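Local atomic coordinates of lumazine protein (Photobacterium kishitanii, PDB entry 3A35), a protein that probably acts as an antenna for bacterial bioluminescence, shifting luciferase emission to shorter wavelength, and binds a lumazine or flavin chromophore. Residues Val6-Lys14 with His24-Ile32; Glu113-Ile124 with Asp153-Ser164. All blocks are in the same frame, centred on the assembly; numbering follows the deposited sequence.

Contact 1 (Val6-Lys14 with His24-Ile32)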
loop_
_atom_site.group_PDB
_atom_site.type_symbol
_atom_site.label_atom_id
_atom_site.label_comp_id
_atom_site.label_asym_id
_atom_site.label_seq_id
_atom_site.Cartn_x
_atom_site.Cartn_y
_atom_site.Cartn_z
ATOM N N VAL A 6 2.723 -8.253 -1.774
ATOM C CA VAL A 6 1.724 -7.857 -2.811
ATOM C C VAL A 6 1.501 -8.913 -3.829
ATOM O O VAL A 6 2.491 -9.425 -4.452
ATOM C CB VAL A 6 2.146 -6.472 -3.443
ATOM C CG1 VAL A 6 1.198 -6.066 -4.601
ATOM C CG2 VAL A 6 2.177 -5.403 -2.353
ATOM N N GLN A 7 0.287 -9.276 -4.072
ATOM C CA GLN A 7 -0.057 -10.375 -4.971
ATOM C C GLN A 7 -0.384 -9.919 -6.351
ATOM O O GLN A 7 -0.303 -10.716 -7.316
ATOM C CB GLN A 7 -1.304 -11.062 -4.456
ATOM C CG GLN A 7 -1.070 -11.754 -3.165
ATOM C CD GLN A 7 -2.364 -12.084 -2.416
ATOM O OE1 GLN A 7 -3.460 -11.750 -2.782
ATOM N NE2 GLN A 7 -2.166 -12.815 -1.271
ATOM N N GLY A 8 -0.676 -8.638 -6.577
ATOM C CA GLY A 8 -0.894 -8.146 -7.985
ATOM C C GLY A 8 -1.220 -6.655 -7.889
ATOM O O GLY A 8 -1.299 -6.091 -6.799
ATOM N N ALA A 9 -1.473 -6.109 -9.032
ATOM C CA ALA A 9 -1.674 -4.661 -9.144
ATOM C C ALA A 9 -3.086 -4.512 -9.701
ATOM O O ALA A 9 -3.503 -5.206 -10.632
ATOM C CB ALA A 9 -0.659 -4.144 -10.187
ATOM N N GLY A 10 -3.822 -3.557 -9.107
ATOM C CA GLY A 10 -5.065 -3.101 -9.669
ATOM C C GLY A 10 -4.889 -1.740 -10.387
ATOM O O GLY A 10 -3.928 -1.030 -10.063
ATOM N N ILE A 11 -5.769 -1.431 -11.336
ATOM C CA ILE A 11 -5.692 -0.153 -11.995
ATOM C C ILE A 11 -7.019 0.595 -11.716
ATOM O O ILE A 11 -8.107 0.049 -11.968
ATOM C CB ILE A 11 -5.457 -0.366 -13.455
ATOM C CG1 ILE A 11 -4.108 -1.100 -13.764
ATOM C CG2 ILE A 11 -5.515 1.018 -14.203
ATOM C CD1 ILE A 11 -2.862 -0.259 -13.493
ATOM N N ILE A 12 -6.928 1.787 -11.182
ATOM C CA ILE A 12 -8.190 2.518 -10.851
ATOM C C ILE A 12 -8.943 2.847 -12.152
ATOM O O ILE A 12 -8.324 3.409 -13.124
ATOM C CB ILE A 12 -7.897 3.781 -10.112
ATOM C CG1 ILE A 12 -7.166 3.532 -8.784
ATOM C CG2 ILE A 12 -9.198 4.591 -9.881
ATOM C CD1 ILE A 12 -6.834 4.727 -8.042
ATOM N N LYS A 13 -10.183 2.424 -12.249
ATOM C CA LYS A 13 -11.008 2.589 -13.485
ATOM C C LYS A 13 -11.972 3.764 -13.290
ATOM O O LYS A 13 -12.244 4.528 -14.272
ATOM C CB LYS A 13 -11.716 1.301 -13.701
ATOM C CG LYS A 13 -12.526 1.341 -14.952
ATOM C CD LYS A 13 -13.046 0.112 -15.498
ATOM C CE LYS A 13 -13.283 0.148 -17.065
ATOM N NZ LYS A 13 -14.158 -1.122 -17.189
ATOM N N LYS A 14 -12.453 4.002 -12.086
ATOM C CA LYS A 14 -13.533 4.965 -11.859
ATOM C C LYS A 14 -13.357 5.529 -10.444
ATOM O O LYS A 14 -12.972 4.800 -9.531
ATOM C CB LYS A 14 -14.941 4.249 -11.789
ATOM C CG LYS A 14 -15.375 3.510 -13.038
ATOM C CD LYS A 14 -16.852 3.014 -12.889
ATOM C CE LYS A 14 -17.367 2.303 -14.161
ATOM N NZ LYS A 14 -18.489 1.442 -13.834
ATOM N N HIS A 24 -14.079 3.989 -5.242
ATOM C CA HIS A 24 -13.141 3.690 -6.258
ATOM C C HIS A 24 -13.468 2.318 -6.879
ATOM O O HIS A 24 -13.649 1.295 -6.125
ATOM C CB HIS A 24 -11.729 3.574 -5.696
ATOM C CG HIS A 24 -11.151 4.878 -5.290
ATOM N ND1 HIS A 24 -9.823 5.165 -5.340
ATOM C CD2 HIS A 24 -11.761 6.029 -4.873
ATOM C CE1 HIS A 24 -9.592 6.404 -4.927
ATOM N NE2 HIS A 24 -10.768 6.964 -4.597
ATOM N N GLY A 25 -13.553 2.254 -8.238
ATOM C CA GLY A 25 -13.700 1.021 -8.946
ATOM C C GLY A 25 -12.338 0.646 -9.500
ATOM O O GLY A 25 -11.784 1.491 -10.268
ATOM N N ILE A 26 -11.862 -0.517 -9.199
ATOM C CA ILE A 26 -10.469 -0.905 -9.507
ATOM C C ILE A 26 -10.535 -2.139 -10.376
ATOM O O ILE A 26 -11.057 -3.190 -9.986
ATOM C CB ILE A 26 -9.687 -1.148 -8.185
ATOM C CG1 ILE A 26 -9.739 0.123 -7.288
ATOM C CG2 ILE A 26 -8.247 -1.484 -8.524
ATOM C CD1 ILE A 26 -9.046 -0.070 -5.921
ATOM N N THR A 27 -9.908 -2.104 -11.578
ATOM C CA THR A 27 -9.756 -3.326 -12.390
ATOM C C THR A 27 -8.759 -4.245 -11.781
ATOM O O THR A 27 -7.579 -3.886 -11.479
ATOM C CB THR A 27 -9.220 -2.905 -13.775
ATOM O OG1 THR A 27 -10.165 -2.013 -14.375
ATOM C CG2 THR A 27 -9.031 -4.126 -14.679
ATOM N N PHE A 28 -9.195 -5.491 -11.560
ATOM C CA PHE A 28 -8.368 -6.488 -10.927
ATOM C C PHE A 28 -7.861 -7.503 -11.924
ATOM O O PHE A 28 -8.598 -7.830 -12.814
ATOM C CB PHE A 28 -9.129 -7.310 -9.853
ATOM C CG PHE A 28 -9.172 -6.715 -8.457
ATOM C CD1 PHE A 28 -9.134 -5.337 -8.227
ATOM C CD2 PHE A 28 -9.246 -7.570 -7.367
ATOM C CE1 PHE A 28 -9.125 -4.855 -6.910
ATOM C CE2 PHE A 28 -9.320 -7.078 -6.029
ATOM C CZ PHE A 28 -9.282 -5.777 -5.822
ATOM N N PRO A 29 -6.655 -7.999 -11.687
ATOM C CA PRO A 29 -6.199 -9.133 -12.527
ATOM C C PRO A 29 -7.031 -10.354 -12.224
ATOM O O PRO A 29 -7.544 -10.531 -11.096
ATOM C CB PRO A 29 -4.705 -9.292 -12.126
ATOM C CG PRO A 29 -4.496 -8.569 -10.890
ATOM C CD PRO A 29 -5.671 -7.584 -10.650
ATOM N N LYS A 30 -7.101 -11.274 -13.192
ATOM C CA LYS A 30 -8.055 -12.354 -13.052
ATOM C C LYS A 30 -7.826 -13.256 -11.847
ATOM O O LYS A 30 -8.835 -13.604 -11.193
ATOM C CB LYS A 30 -8.096 -13.273 -14.331
ATOM C CG LYS A 30 -9.427 -14.201 -14.264
ATOM C CD LYS A 30 -10.699 -13.426 -14.659
ATOM C CE LYS A 30 -12.010 -14.287 -14.660
ATOM N NZ LYS A 30 -13.226 -13.406 -14.838
ATOM N N ASP A 31 -6.583 -13.570 -11.496
ATOM C CA ASP A 31 -6.332 -14.441 -10.325
ATOM C C ASP A 31 -6.783 -13.842 -9.026
ATOM O O ASP A 31 -7.291 -14.478 -8.136
ATOM C CB ASP A 31 -4.847 -14.923 -10.268
ATOM C CG ASP A 31 -3.785 -13.786 -9.969
ATOM O OD1 ASP A 31 -3.950 -12.551 -10.404
ATOM O OD2 ASP A 31 -2.722 -14.155 -9.331
ATOM N N ILE A 32 -6.598 -12.551 -8.864
ATOM C CA ILE A 32 -7.068 -11.947 -7.635
ATOM C C ILE A 32 -8.552 -11.743 -7.746
ATOM O O ILE A 32 -9.243 -11.908 -6.751
ATOM C CB ILE A 32 -6.355 -10.560 -7.386
ATOM C CG1 ILE A 32 -4.813 -10.852 -7.398
ATOM C CG2 ILE A 32 -6.772 -9.964 -5.986
ATOM C CD1 ILE A 32 -3.908 -9.657 -7.217
HETATM O O HOH W 1 -11.911 -3.000 -16.322
#
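Residues 8-14 and 24-27 pair as antiparallel strands at 134° to each other, with Ile11 and Thr27 exchanging two backbone hydrogen bonds. Beyond the non-hydrogen-bonded pair Ile12-Ile26 the register slips by one residue: Lys13 N (2.7 Å) and Lys14 N (3.2 Å) both donate to Gly25 O, both in its carbonyl plane, a classic beta bulge. Gly25 N returns a bond to Lys14 O. With CG anti to the backbone N (chi1 -178°), the extended Lys13 chain is carried obliquely past Thr27, Lys13 CD lying 3.8 Å from Thr27 OG1. A water joins Lys13 NZ to that same oxygen. The two strands form the first hairpin of a six-stranded antiparallel barrel, the lumazine-binding fold of riboflavin synthase relatives. Ile12 and Ile26 share one face, where Ile26 CG2 sits 3.7 Å from Gly10 CA and meets the Phe28 ring edge in plane. Ile12 CD1 approaches His24 ND1 at 4.1 Å; His24 NE2 bonds to Gln22 OE1, whereas buried ND1 has no polar partner in the model. Past the strands the backbones diverge and contact passes to side chains: Pro29 CD reaches Ala9 O at 3.2 Å, while Ile32, from the short helix with Pro29 at its N-cap position, lays CD1 tightly against Gly8 CA.

Contact 2 (Glu113-Ile124 with Asp153-Ser164); sequences EEEDRLKVYIKI and DIIFINYPKNLS
Leu118, Val120 and Ile122 each exchange a pair of backbone hydrogen bonds with Tyr159, Ile157 and Ile155, respectively, an antiparallel ladder lengthened at its two ends by Ile124 N to Asp153 O and by Lys161 N to Asp116 O. Among polar side chains, Arg117 holds Asn158 side-on with two nitrogens: NE gives a nearly straight bond (172°) to Asn158 OD1 at 2.8 Å, and NH2 reaches Asn158 O at 3.0 Å. Both oxygens lie close to the guanidinium plane, yet each is met from above its own carbonyl plane; the guanidinium and side-chain amide planes stand 74° apart. Bends at chi2 and chi3 fold the arginine back so that one guanidinium face covers Pro160 N. Lys161 NZ bonds to Ser164 OG and makes a long salt bridge with Glu113 OE1. A water ties Asp153 OD2 to Ile124 O. Of the aromatic contacts, Tyr121 and Phe156 form an offset stack, centroids 4.5 Å apart, Tyr121 CE1 lying 3.4 Å from Phe156 CG; Lys119 CB comes obliquely to the phenylalanine. The opposite face is apolar: Val120 CG2 lies 3.8 Å from Tyr159 CD2, at the ring edge, and Ile122 CB meets Ile155 CG1 at 3.7 Å. Strands 117-123 and 154-160 are direct sheet neighbours although strands 137-140 and 143-151 intervene in sequence, a non-hairpin pairing of the second and fifth strands of the lumazine-binding fold's six-stranded antiparallel barrel.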
loop_
_atom_site.group_PDB
_atom_site.type_symbol
_atom_site.label_atom_id
_atom_site.label_comp_id
_atom_site.label_asym_id
_atom_site.label_seq_id
_atom_site.Cartn_x
_atom_site.Cartn_y
_atom_site.Cartn_z
ATOM N N GLU A 113 17.736 3.699 -8.458
ATOM C CA GLU A 113 17.861 2.312 -8.885
ATOM C C GLU A 113 19.309 1.963 -9.168
ATOM O O GLU A 113 19.836 2.457 -10.169
ATOM C CB GLU A 113 17.081 2.124 -10.166
ATOM C CG GLU A 113 15.626 2.412 -10.009
ATOM C CD GLU A 113 15.084 3.165 -11.215
ATOM O OE1 GLU A 113 15.265 2.660 -12.355
ATOM O OE2 GLU A 113 14.488 4.260 -11.034
ATOM N N GLU A 114 19.959 1.176 -8.293
ATOM C CA GLU A 114 21.337 0.658 -8.537
ATOM C C GLU A 114 21.631 -0.724 -8.020
ATOM O O GLU A 114 21.150 -1.113 -6.948
ATOM C CB GLU A 114 22.418 1.524 -7.905
ATOM C CG GLU A 114 21.995 2.839 -7.332
ATOM C CD GLU A 114 23.078 3.379 -6.444
ATOM O OE1 GLU A 114 23.283 2.816 -5.317
ATOM O OE2 GLU A 114 23.735 4.343 -6.889
ATOM N N GLU A 115 22.497 -1.448 -8.734
ATOM C CA GLU A 115 23.081 -2.686 -8.185
ATOM C C GLU A 115 22.012 -3.698 -7.861
ATOM O O GLU A 115 22.121 -4.396 -6.821
ATOM C CB GLU A 115 23.885 -2.402 -6.907
ATOM C CG GLU A 115 25.220 -1.659 -7.131
ATOM C CD GLU A 115 26.316 -2.607 -7.654
ATOM O OE1 GLU A 115 25.997 -3.817 -7.818
ATOM O OE2 GLU A 115 27.469 -2.146 -7.901
ATOM N N ASP A 116 20.964 -3.765 -8.707
ATOM C CA ASP A 116 19.816 -4.703 -8.530
ATOM C C ASP A 116 18.887 -4.386 -7.351
ATOM O O ASP A 116 18.174 -5.287 -6.881
ATOM C CB ASP A 116 20.261 -6.168 -8.334
ATOM C CG ASP A 116 20.937 -6.732 -9.587
ATOM O OD1 ASP A 116 20.193 -6.972 -10.579
ATOM O OD2 ASP A 116 22.191 -6.903 -9.565
ATOM N N ARG A 117 19.014 -3.165 -6.861
ATOM C CA ARG A 117 18.236 -2.681 -5.671
ATOM C C ARG A 117 17.401 -1.451 -6.140
ATOM O O ARG A 117 17.797 -0.685 -7.033
ATOM C CB ARG A 117 19.166 -2.257 -4.540
ATOM C CG ARG A 117 20.353 -3.220 -4.202
ATOM C CD ARG A 117 19.814 -4.583 -3.835
ATOM N NE ARG A 117 18.866 -4.535 -2.666
ATOM C CZ ARG A 117 18.296 -5.599 -2.106
ATOM N NH1 ARG A 117 18.558 -6.820 -2.573
ATOM N NH2 ARG A 117 17.488 -5.493 -1.033
ATOM N N LEU A 118 16.210 -1.288 -5.530
ATOM C CA LEU A 118 15.365 -0.087 -5.630
ATOM C C LEU A 118 15.520 0.562 -4.219
ATOM O O LEU A 118 14.999 0.038 -3.220
ATOM C CB LEU A 118 13.927 -0.512 -5.966
ATOM C CG LEU A 118 12.978 0.686 -6.074
ATOM C CD1 LEU A 118 13.300 1.692 -7.160
ATOM C CD2 LEU A 118 11.507 0.325 -6.245
ATOM N N LYS A 119 16.288 1.654 -4.136
ATOM C CA LYS A 119 16.560 2.349 -2.915
ATOM C C LYS A 119 15.541 3.466 -2.809
ATOM O O LYS A 119 15.548 4.391 -3.586
ATOM C CB LYS A 119 17.950 2.952 -2.996
ATOM C CG LYS A 119 18.974 1.890 -3.062
ATOM C CD LYS A 119 20.413 2.396 -2.795
ATOM C CE LYS A 119 21.329 1.179 -2.872
ATOM N NZ LYS A 119 22.713 1.742 -2.748
ATOM N N VAL A 120 14.692 3.436 -1.789
ATOM C CA VAL A 120 13.593 4.393 -1.625
ATOM C C VAL A 120 13.830 5.090 -0.327
ATOM O O VAL A 120 13.969 4.441 0.728
ATOM C CB VAL A 120 12.231 3.600 -1.640
ATOM C CG1 VAL A 120 11.092 4.653 -1.391
ATOM C CG2 VAL A 120 12.076 2.845 -2.999
ATOM N N TYR A 121 13.750 6.408 -0.344
ATOM C CA TYR A 121 13.917 7.325 0.791
ATOM C C TYR A 121 12.643 8.090 1.025
ATOM O O TYR A 121 12.170 8.774 0.115
ATOM C CB TYR A 121 15.075 8.348 0.501
ATOM C CG TYR A 121 16.391 7.624 0.223
ATOM C CD1 TYR A 121 17.283 7.374 1.251
ATOM C CD2 TYR A 121 16.700 7.163 -1.039
ATOM C CE1 TYR A 121 18.504 6.683 1.023
ATOM C CE2 TYR A 121 17.881 6.408 -1.299
ATOM C CZ TYR A 121 18.779 6.210 -0.270
ATOM O OH TYR A 121 19.961 5.457 -0.573
ATOM N N ILE A 122 12.099 7.936 2.213
ATOM C CA ILE A 122 10.761 8.409 2.464
ATOM C C ILE A 122 10.829 9.406 3.604
ATOM O O ILE A 122 11.323 9.058 4.654
ATOM C CB ILE A 122 9.811 7.221 2.846
ATOM C CG1 ILE A 122 9.765 6.148 1.696
ATOM C CG2 ILE A 122 8.421 7.816 3.221
ATOM C CD1 ILE A 122 8.780 5.054 1.841
ATOM N N LYS A 123 10.323 10.615 3.430
ATOM C CA LYS A 123 10.332 11.608 4.489
ATOM C C LYS A 123 9.078 11.473 5.344
ATOM O O LYS A 123 7.930 11.573 4.801
ATOM C CB LYS A 123 10.466 13.034 3.910
ATOM C CG LYS A 123 10.631 14.072 4.964
ATOM C CD LYS A 123 10.911 15.484 4.322
ATOM C CE LYS A 123 12.342 15.524 3.814
ATOM N NZ LYS A 123 12.815 16.893 3.401
ATOM N N ILE A 124 9.228 11.363 6.658
ATOM C CA ILE A 124 8.147 11.080 7.583
ATOM C C ILE A 124 7.676 12.434 8.124
ATOM O O ILE A 124 8.544 13.200 8.617
ATOM C CB ILE A 124 8.597 10.100 8.675
ATOM C CG1 ILE A 124 9.107 8.743 8.071
ATOM C CG2 ILE A 124 7.475 9.949 9.743
ATOM C CD1 ILE A 124 8.168 7.895 7.094
ATOM N N ASP A 153 14.559 12.793 9.453
ATOM C CA ASP A 153 13.183 12.322 9.330
ATOM C C ASP A 153 13.007 11.422 8.095
ATOM O O ASP A 153 11.850 11.253 7.684
ATOM C CB ASP A 153 12.233 13.534 9.271
ATOM C CG ASP A 153 12.645 14.597 8.253
ATOM O OD1 ASP A 153 13.640 14.445 7.488
ATOM O OD2 ASP A 153 11.942 15.626 8.148
ATOM N N ILE A 154 14.096 10.888 7.537
ATOM C CA ILE A 154 14.057 10.133 6.317
ATOM C C ILE A 154 14.390 8.710 6.550
ATOM O O ILE A 154 15.389 8.373 7.205
ATOM C CB ILE A 154 14.765 10.861 5.190
ATOM C CG1 ILE A 154 15.826 10.133 4.529
ATOM C CG2 ILE A 154 14.504 12.398 5.133
ATOM C CD1 ILE A 154 15.173 9.616 3.429
ATOM N N ILE A 155 13.473 7.848 6.139
ATOM C CA ILE A 155 13.719 6.398 6.260
ATOM C C ILE A 155 14.187 5.832 4.924
ATOM O O ILE A 155 13.617 6.173 3.869
ATOM C CB ILE A 155 12.472 5.635 6.824
ATOM C CG1 ILE A 155 11.271 5.707 5.934
ATOM C CG2 ILE A 155 12.157 6.107 8.209
ATOM C CD1 ILE A 155 10.335 4.569 6.193
ATOM N N PHE A 156 15.230 5.020 4.891
ATOM C CA PHE A 156 15.785 4.421 3.743
ATOM C C PHE A 156 15.431 2.964 3.733
ATOM O O PHE A 156 15.746 2.193 4.655
ATOM C CB PHE A 156 17.294 4.688 3.710
ATOM C CG PHE A 156 18.060 3.837 2.832
ATOM C CD1 PHE A 156 17.599 3.430 1.568
ATOM C CD2 PHE A 156 19.374 3.485 3.188
ATOM C CE1 PHE A 156 18.350 2.637 0.686
ATOM C CE2 PHE A 156 20.132 2.680 2.368
ATOM C CZ PHE A 156 19.666 2.259 1.082
ATOM N N ILE A 157 14.713 2.517 2.715
ATOM C CA ILE A 157 14.375 1.151 2.502
ATOM C C ILE A 157 15.003 0.653 1.231
ATOM O O ILE A 157 14.929 1.264 0.192
ATOM C CB ILE A 157 12.840 0.928 2.400
ATOM C CG1 ILE A 157 12.217 1.477 3.674
ATOM C CG2 ILE A 157 12.555 -0.639 2.392
ATOM C CD1 ILE A 157 10.883 2.004 3.492
ATOM N N ASN A 158 15.716 -0.489 1.330
ATOM C CA ASN A 158 16.492 -0.940 0.199
ATOM C C ASN A 158 15.832 -2.244 -0.271
ATOM O O ASN A 158 15.983 -3.335 0.347
ATOM C CB ASN A 158 17.944 -1.167 0.703
ATOM C CG ASN A 158 18.820 -1.663 -0.359
ATOM O OD1 ASN A 158 18.409 -2.072 -1.394
ATOM N ND2 ASN A 158 20.142 -1.620 -0.068
ATOM N N TYR A 159 15.006 -2.081 -1.301
ATOM C CA TYR A 159 14.217 -3.179 -1.834
ATOM C C TYR A 159 14.961 -3.956 -2.924
ATOM O O TYR A 159 15.689 -3.318 -3.679
ATOM C CB TYR A 159 12.933 -2.642 -2.478
ATOM C CG TYR A 159 11.955 -1.962 -1.524
ATOM C CD1 TYR A 159 11.134 -2.759 -0.655
ATOM C CD2 TYR A 159 11.864 -0.602 -1.519
ATOM C CE1 TYR A 159 10.218 -2.132 0.185
ATOM C CE2 TYR A 159 10.918 0.080 -0.705
ATOM C CZ TYR A 159 10.151 -0.719 0.145
ATOM O OH TYR A 159 9.302 0.053 0.966
ATOM N N PRO A 160 14.681 -5.241 -3.082
ATOM C CA PRO A 160 15.196 -5.908 -4.276
ATOM C C PRO A 160 14.475 -5.282 -5.471
ATOM O O PRO A 160 13.250 -5.102 -5.429
ATOM C CB PRO A 160 14.722 -7.341 -4.122
ATOM C CG PRO A 160 13.668 -7.411 -2.959
ATOM C CD PRO A 160 13.747 -6.085 -2.263
ATOM N N LYS A 161 15.195 -5.043 -6.590
ATOM C CA LYS A 161 14.609 -4.314 -7.753
ATOM C C LYS A 161 13.379 -5.020 -8.388
ATOM O O LYS A 161 12.556 -4.357 -8.970
ATOM C CB LYS A 161 15.669 -3.919 -8.850
ATOM C CG LYS A 161 15.006 -3.467 -10.200
ATOM C CD LYS A 161 15.730 -2.441 -11.032
ATOM C CE LYS A 161 15.388 -0.972 -10.624
ATOM N NZ LYS A 161 13.962 -0.484 -10.807
ATOM N N ASN A 162 13.217 -6.322 -8.243
ATOM C CA ASN A 162 12.082 -6.929 -8.895
ATOM C C ASN A 162 10.753 -6.568 -8.250
ATOM O O ASN A 162 9.760 -6.860 -8.830
ATOM C CB ASN A 162 12.200 -8.443 -8.790
ATOM C CG ASN A 162 12.801 -8.820 -7.516
ATOM O OD1 ASN A 162 12.091 -8.870 -6.528
ATOM N ND2 ASN A 162 14.177 -9.000 -7.481
ATOM N N LEU A 163 10.773 -6.037 -7.024
ATOM C CA LEU A 163 9.533 -5.412 -6.489
ATOM C C LEU A 163 9.167 -4.109 -7.219
ATOM O O LEU A 163 8.050 -3.544 -7.024
ATOM C CB LEU A 163 9.664 -5.130 -4.987
ATOM C CG LEU A 163 9.757 -6.341 -4.074
ATOM C CD1 LEU A 163 9.872 -5.698 -2.680
ATOM C CD2 LEU A 163 8.548 -7.204 -4.156
ATOM N N SER A 164 10.081 -3.613 -8.048
ATOM C CA SER A 164 9.761 -2.542 -8.967
ATOM C C SER A 164 8.722 -3.044 -9.921
ATOM O O SER A 164 8.009 -2.224 -10.529
ATOM C CB SER A 164 10.995 -2.169 -9.795
ATOM O OG SER A 164 11.546 -0.953 -9.322
HETATM O O HOH W 2 9.344 15.729 8.239
#

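How the contacts relate
The two contacts illustrate how a repeated fold can be stitched together at different seams. Both segments of contact 1 precede those of contact 2 in sequence, and each contact belongs to its own lumazine-binding domain and six-stranded barrel. Both barrels have strand order 1-2-5-4-3-6; contact 1 pairs the first and second strands of one, contact 2 the second and fifth of the other. Their centres are 24 Å apart, and they do not touch, the nearest atoms being about 6 Å apart. Riboflavin sits with the first barrel, about 10 Å from the side chain of His24; its pocket draws on residues between 41 and 102, the start of the second domain contributing Gly100 and Ile102.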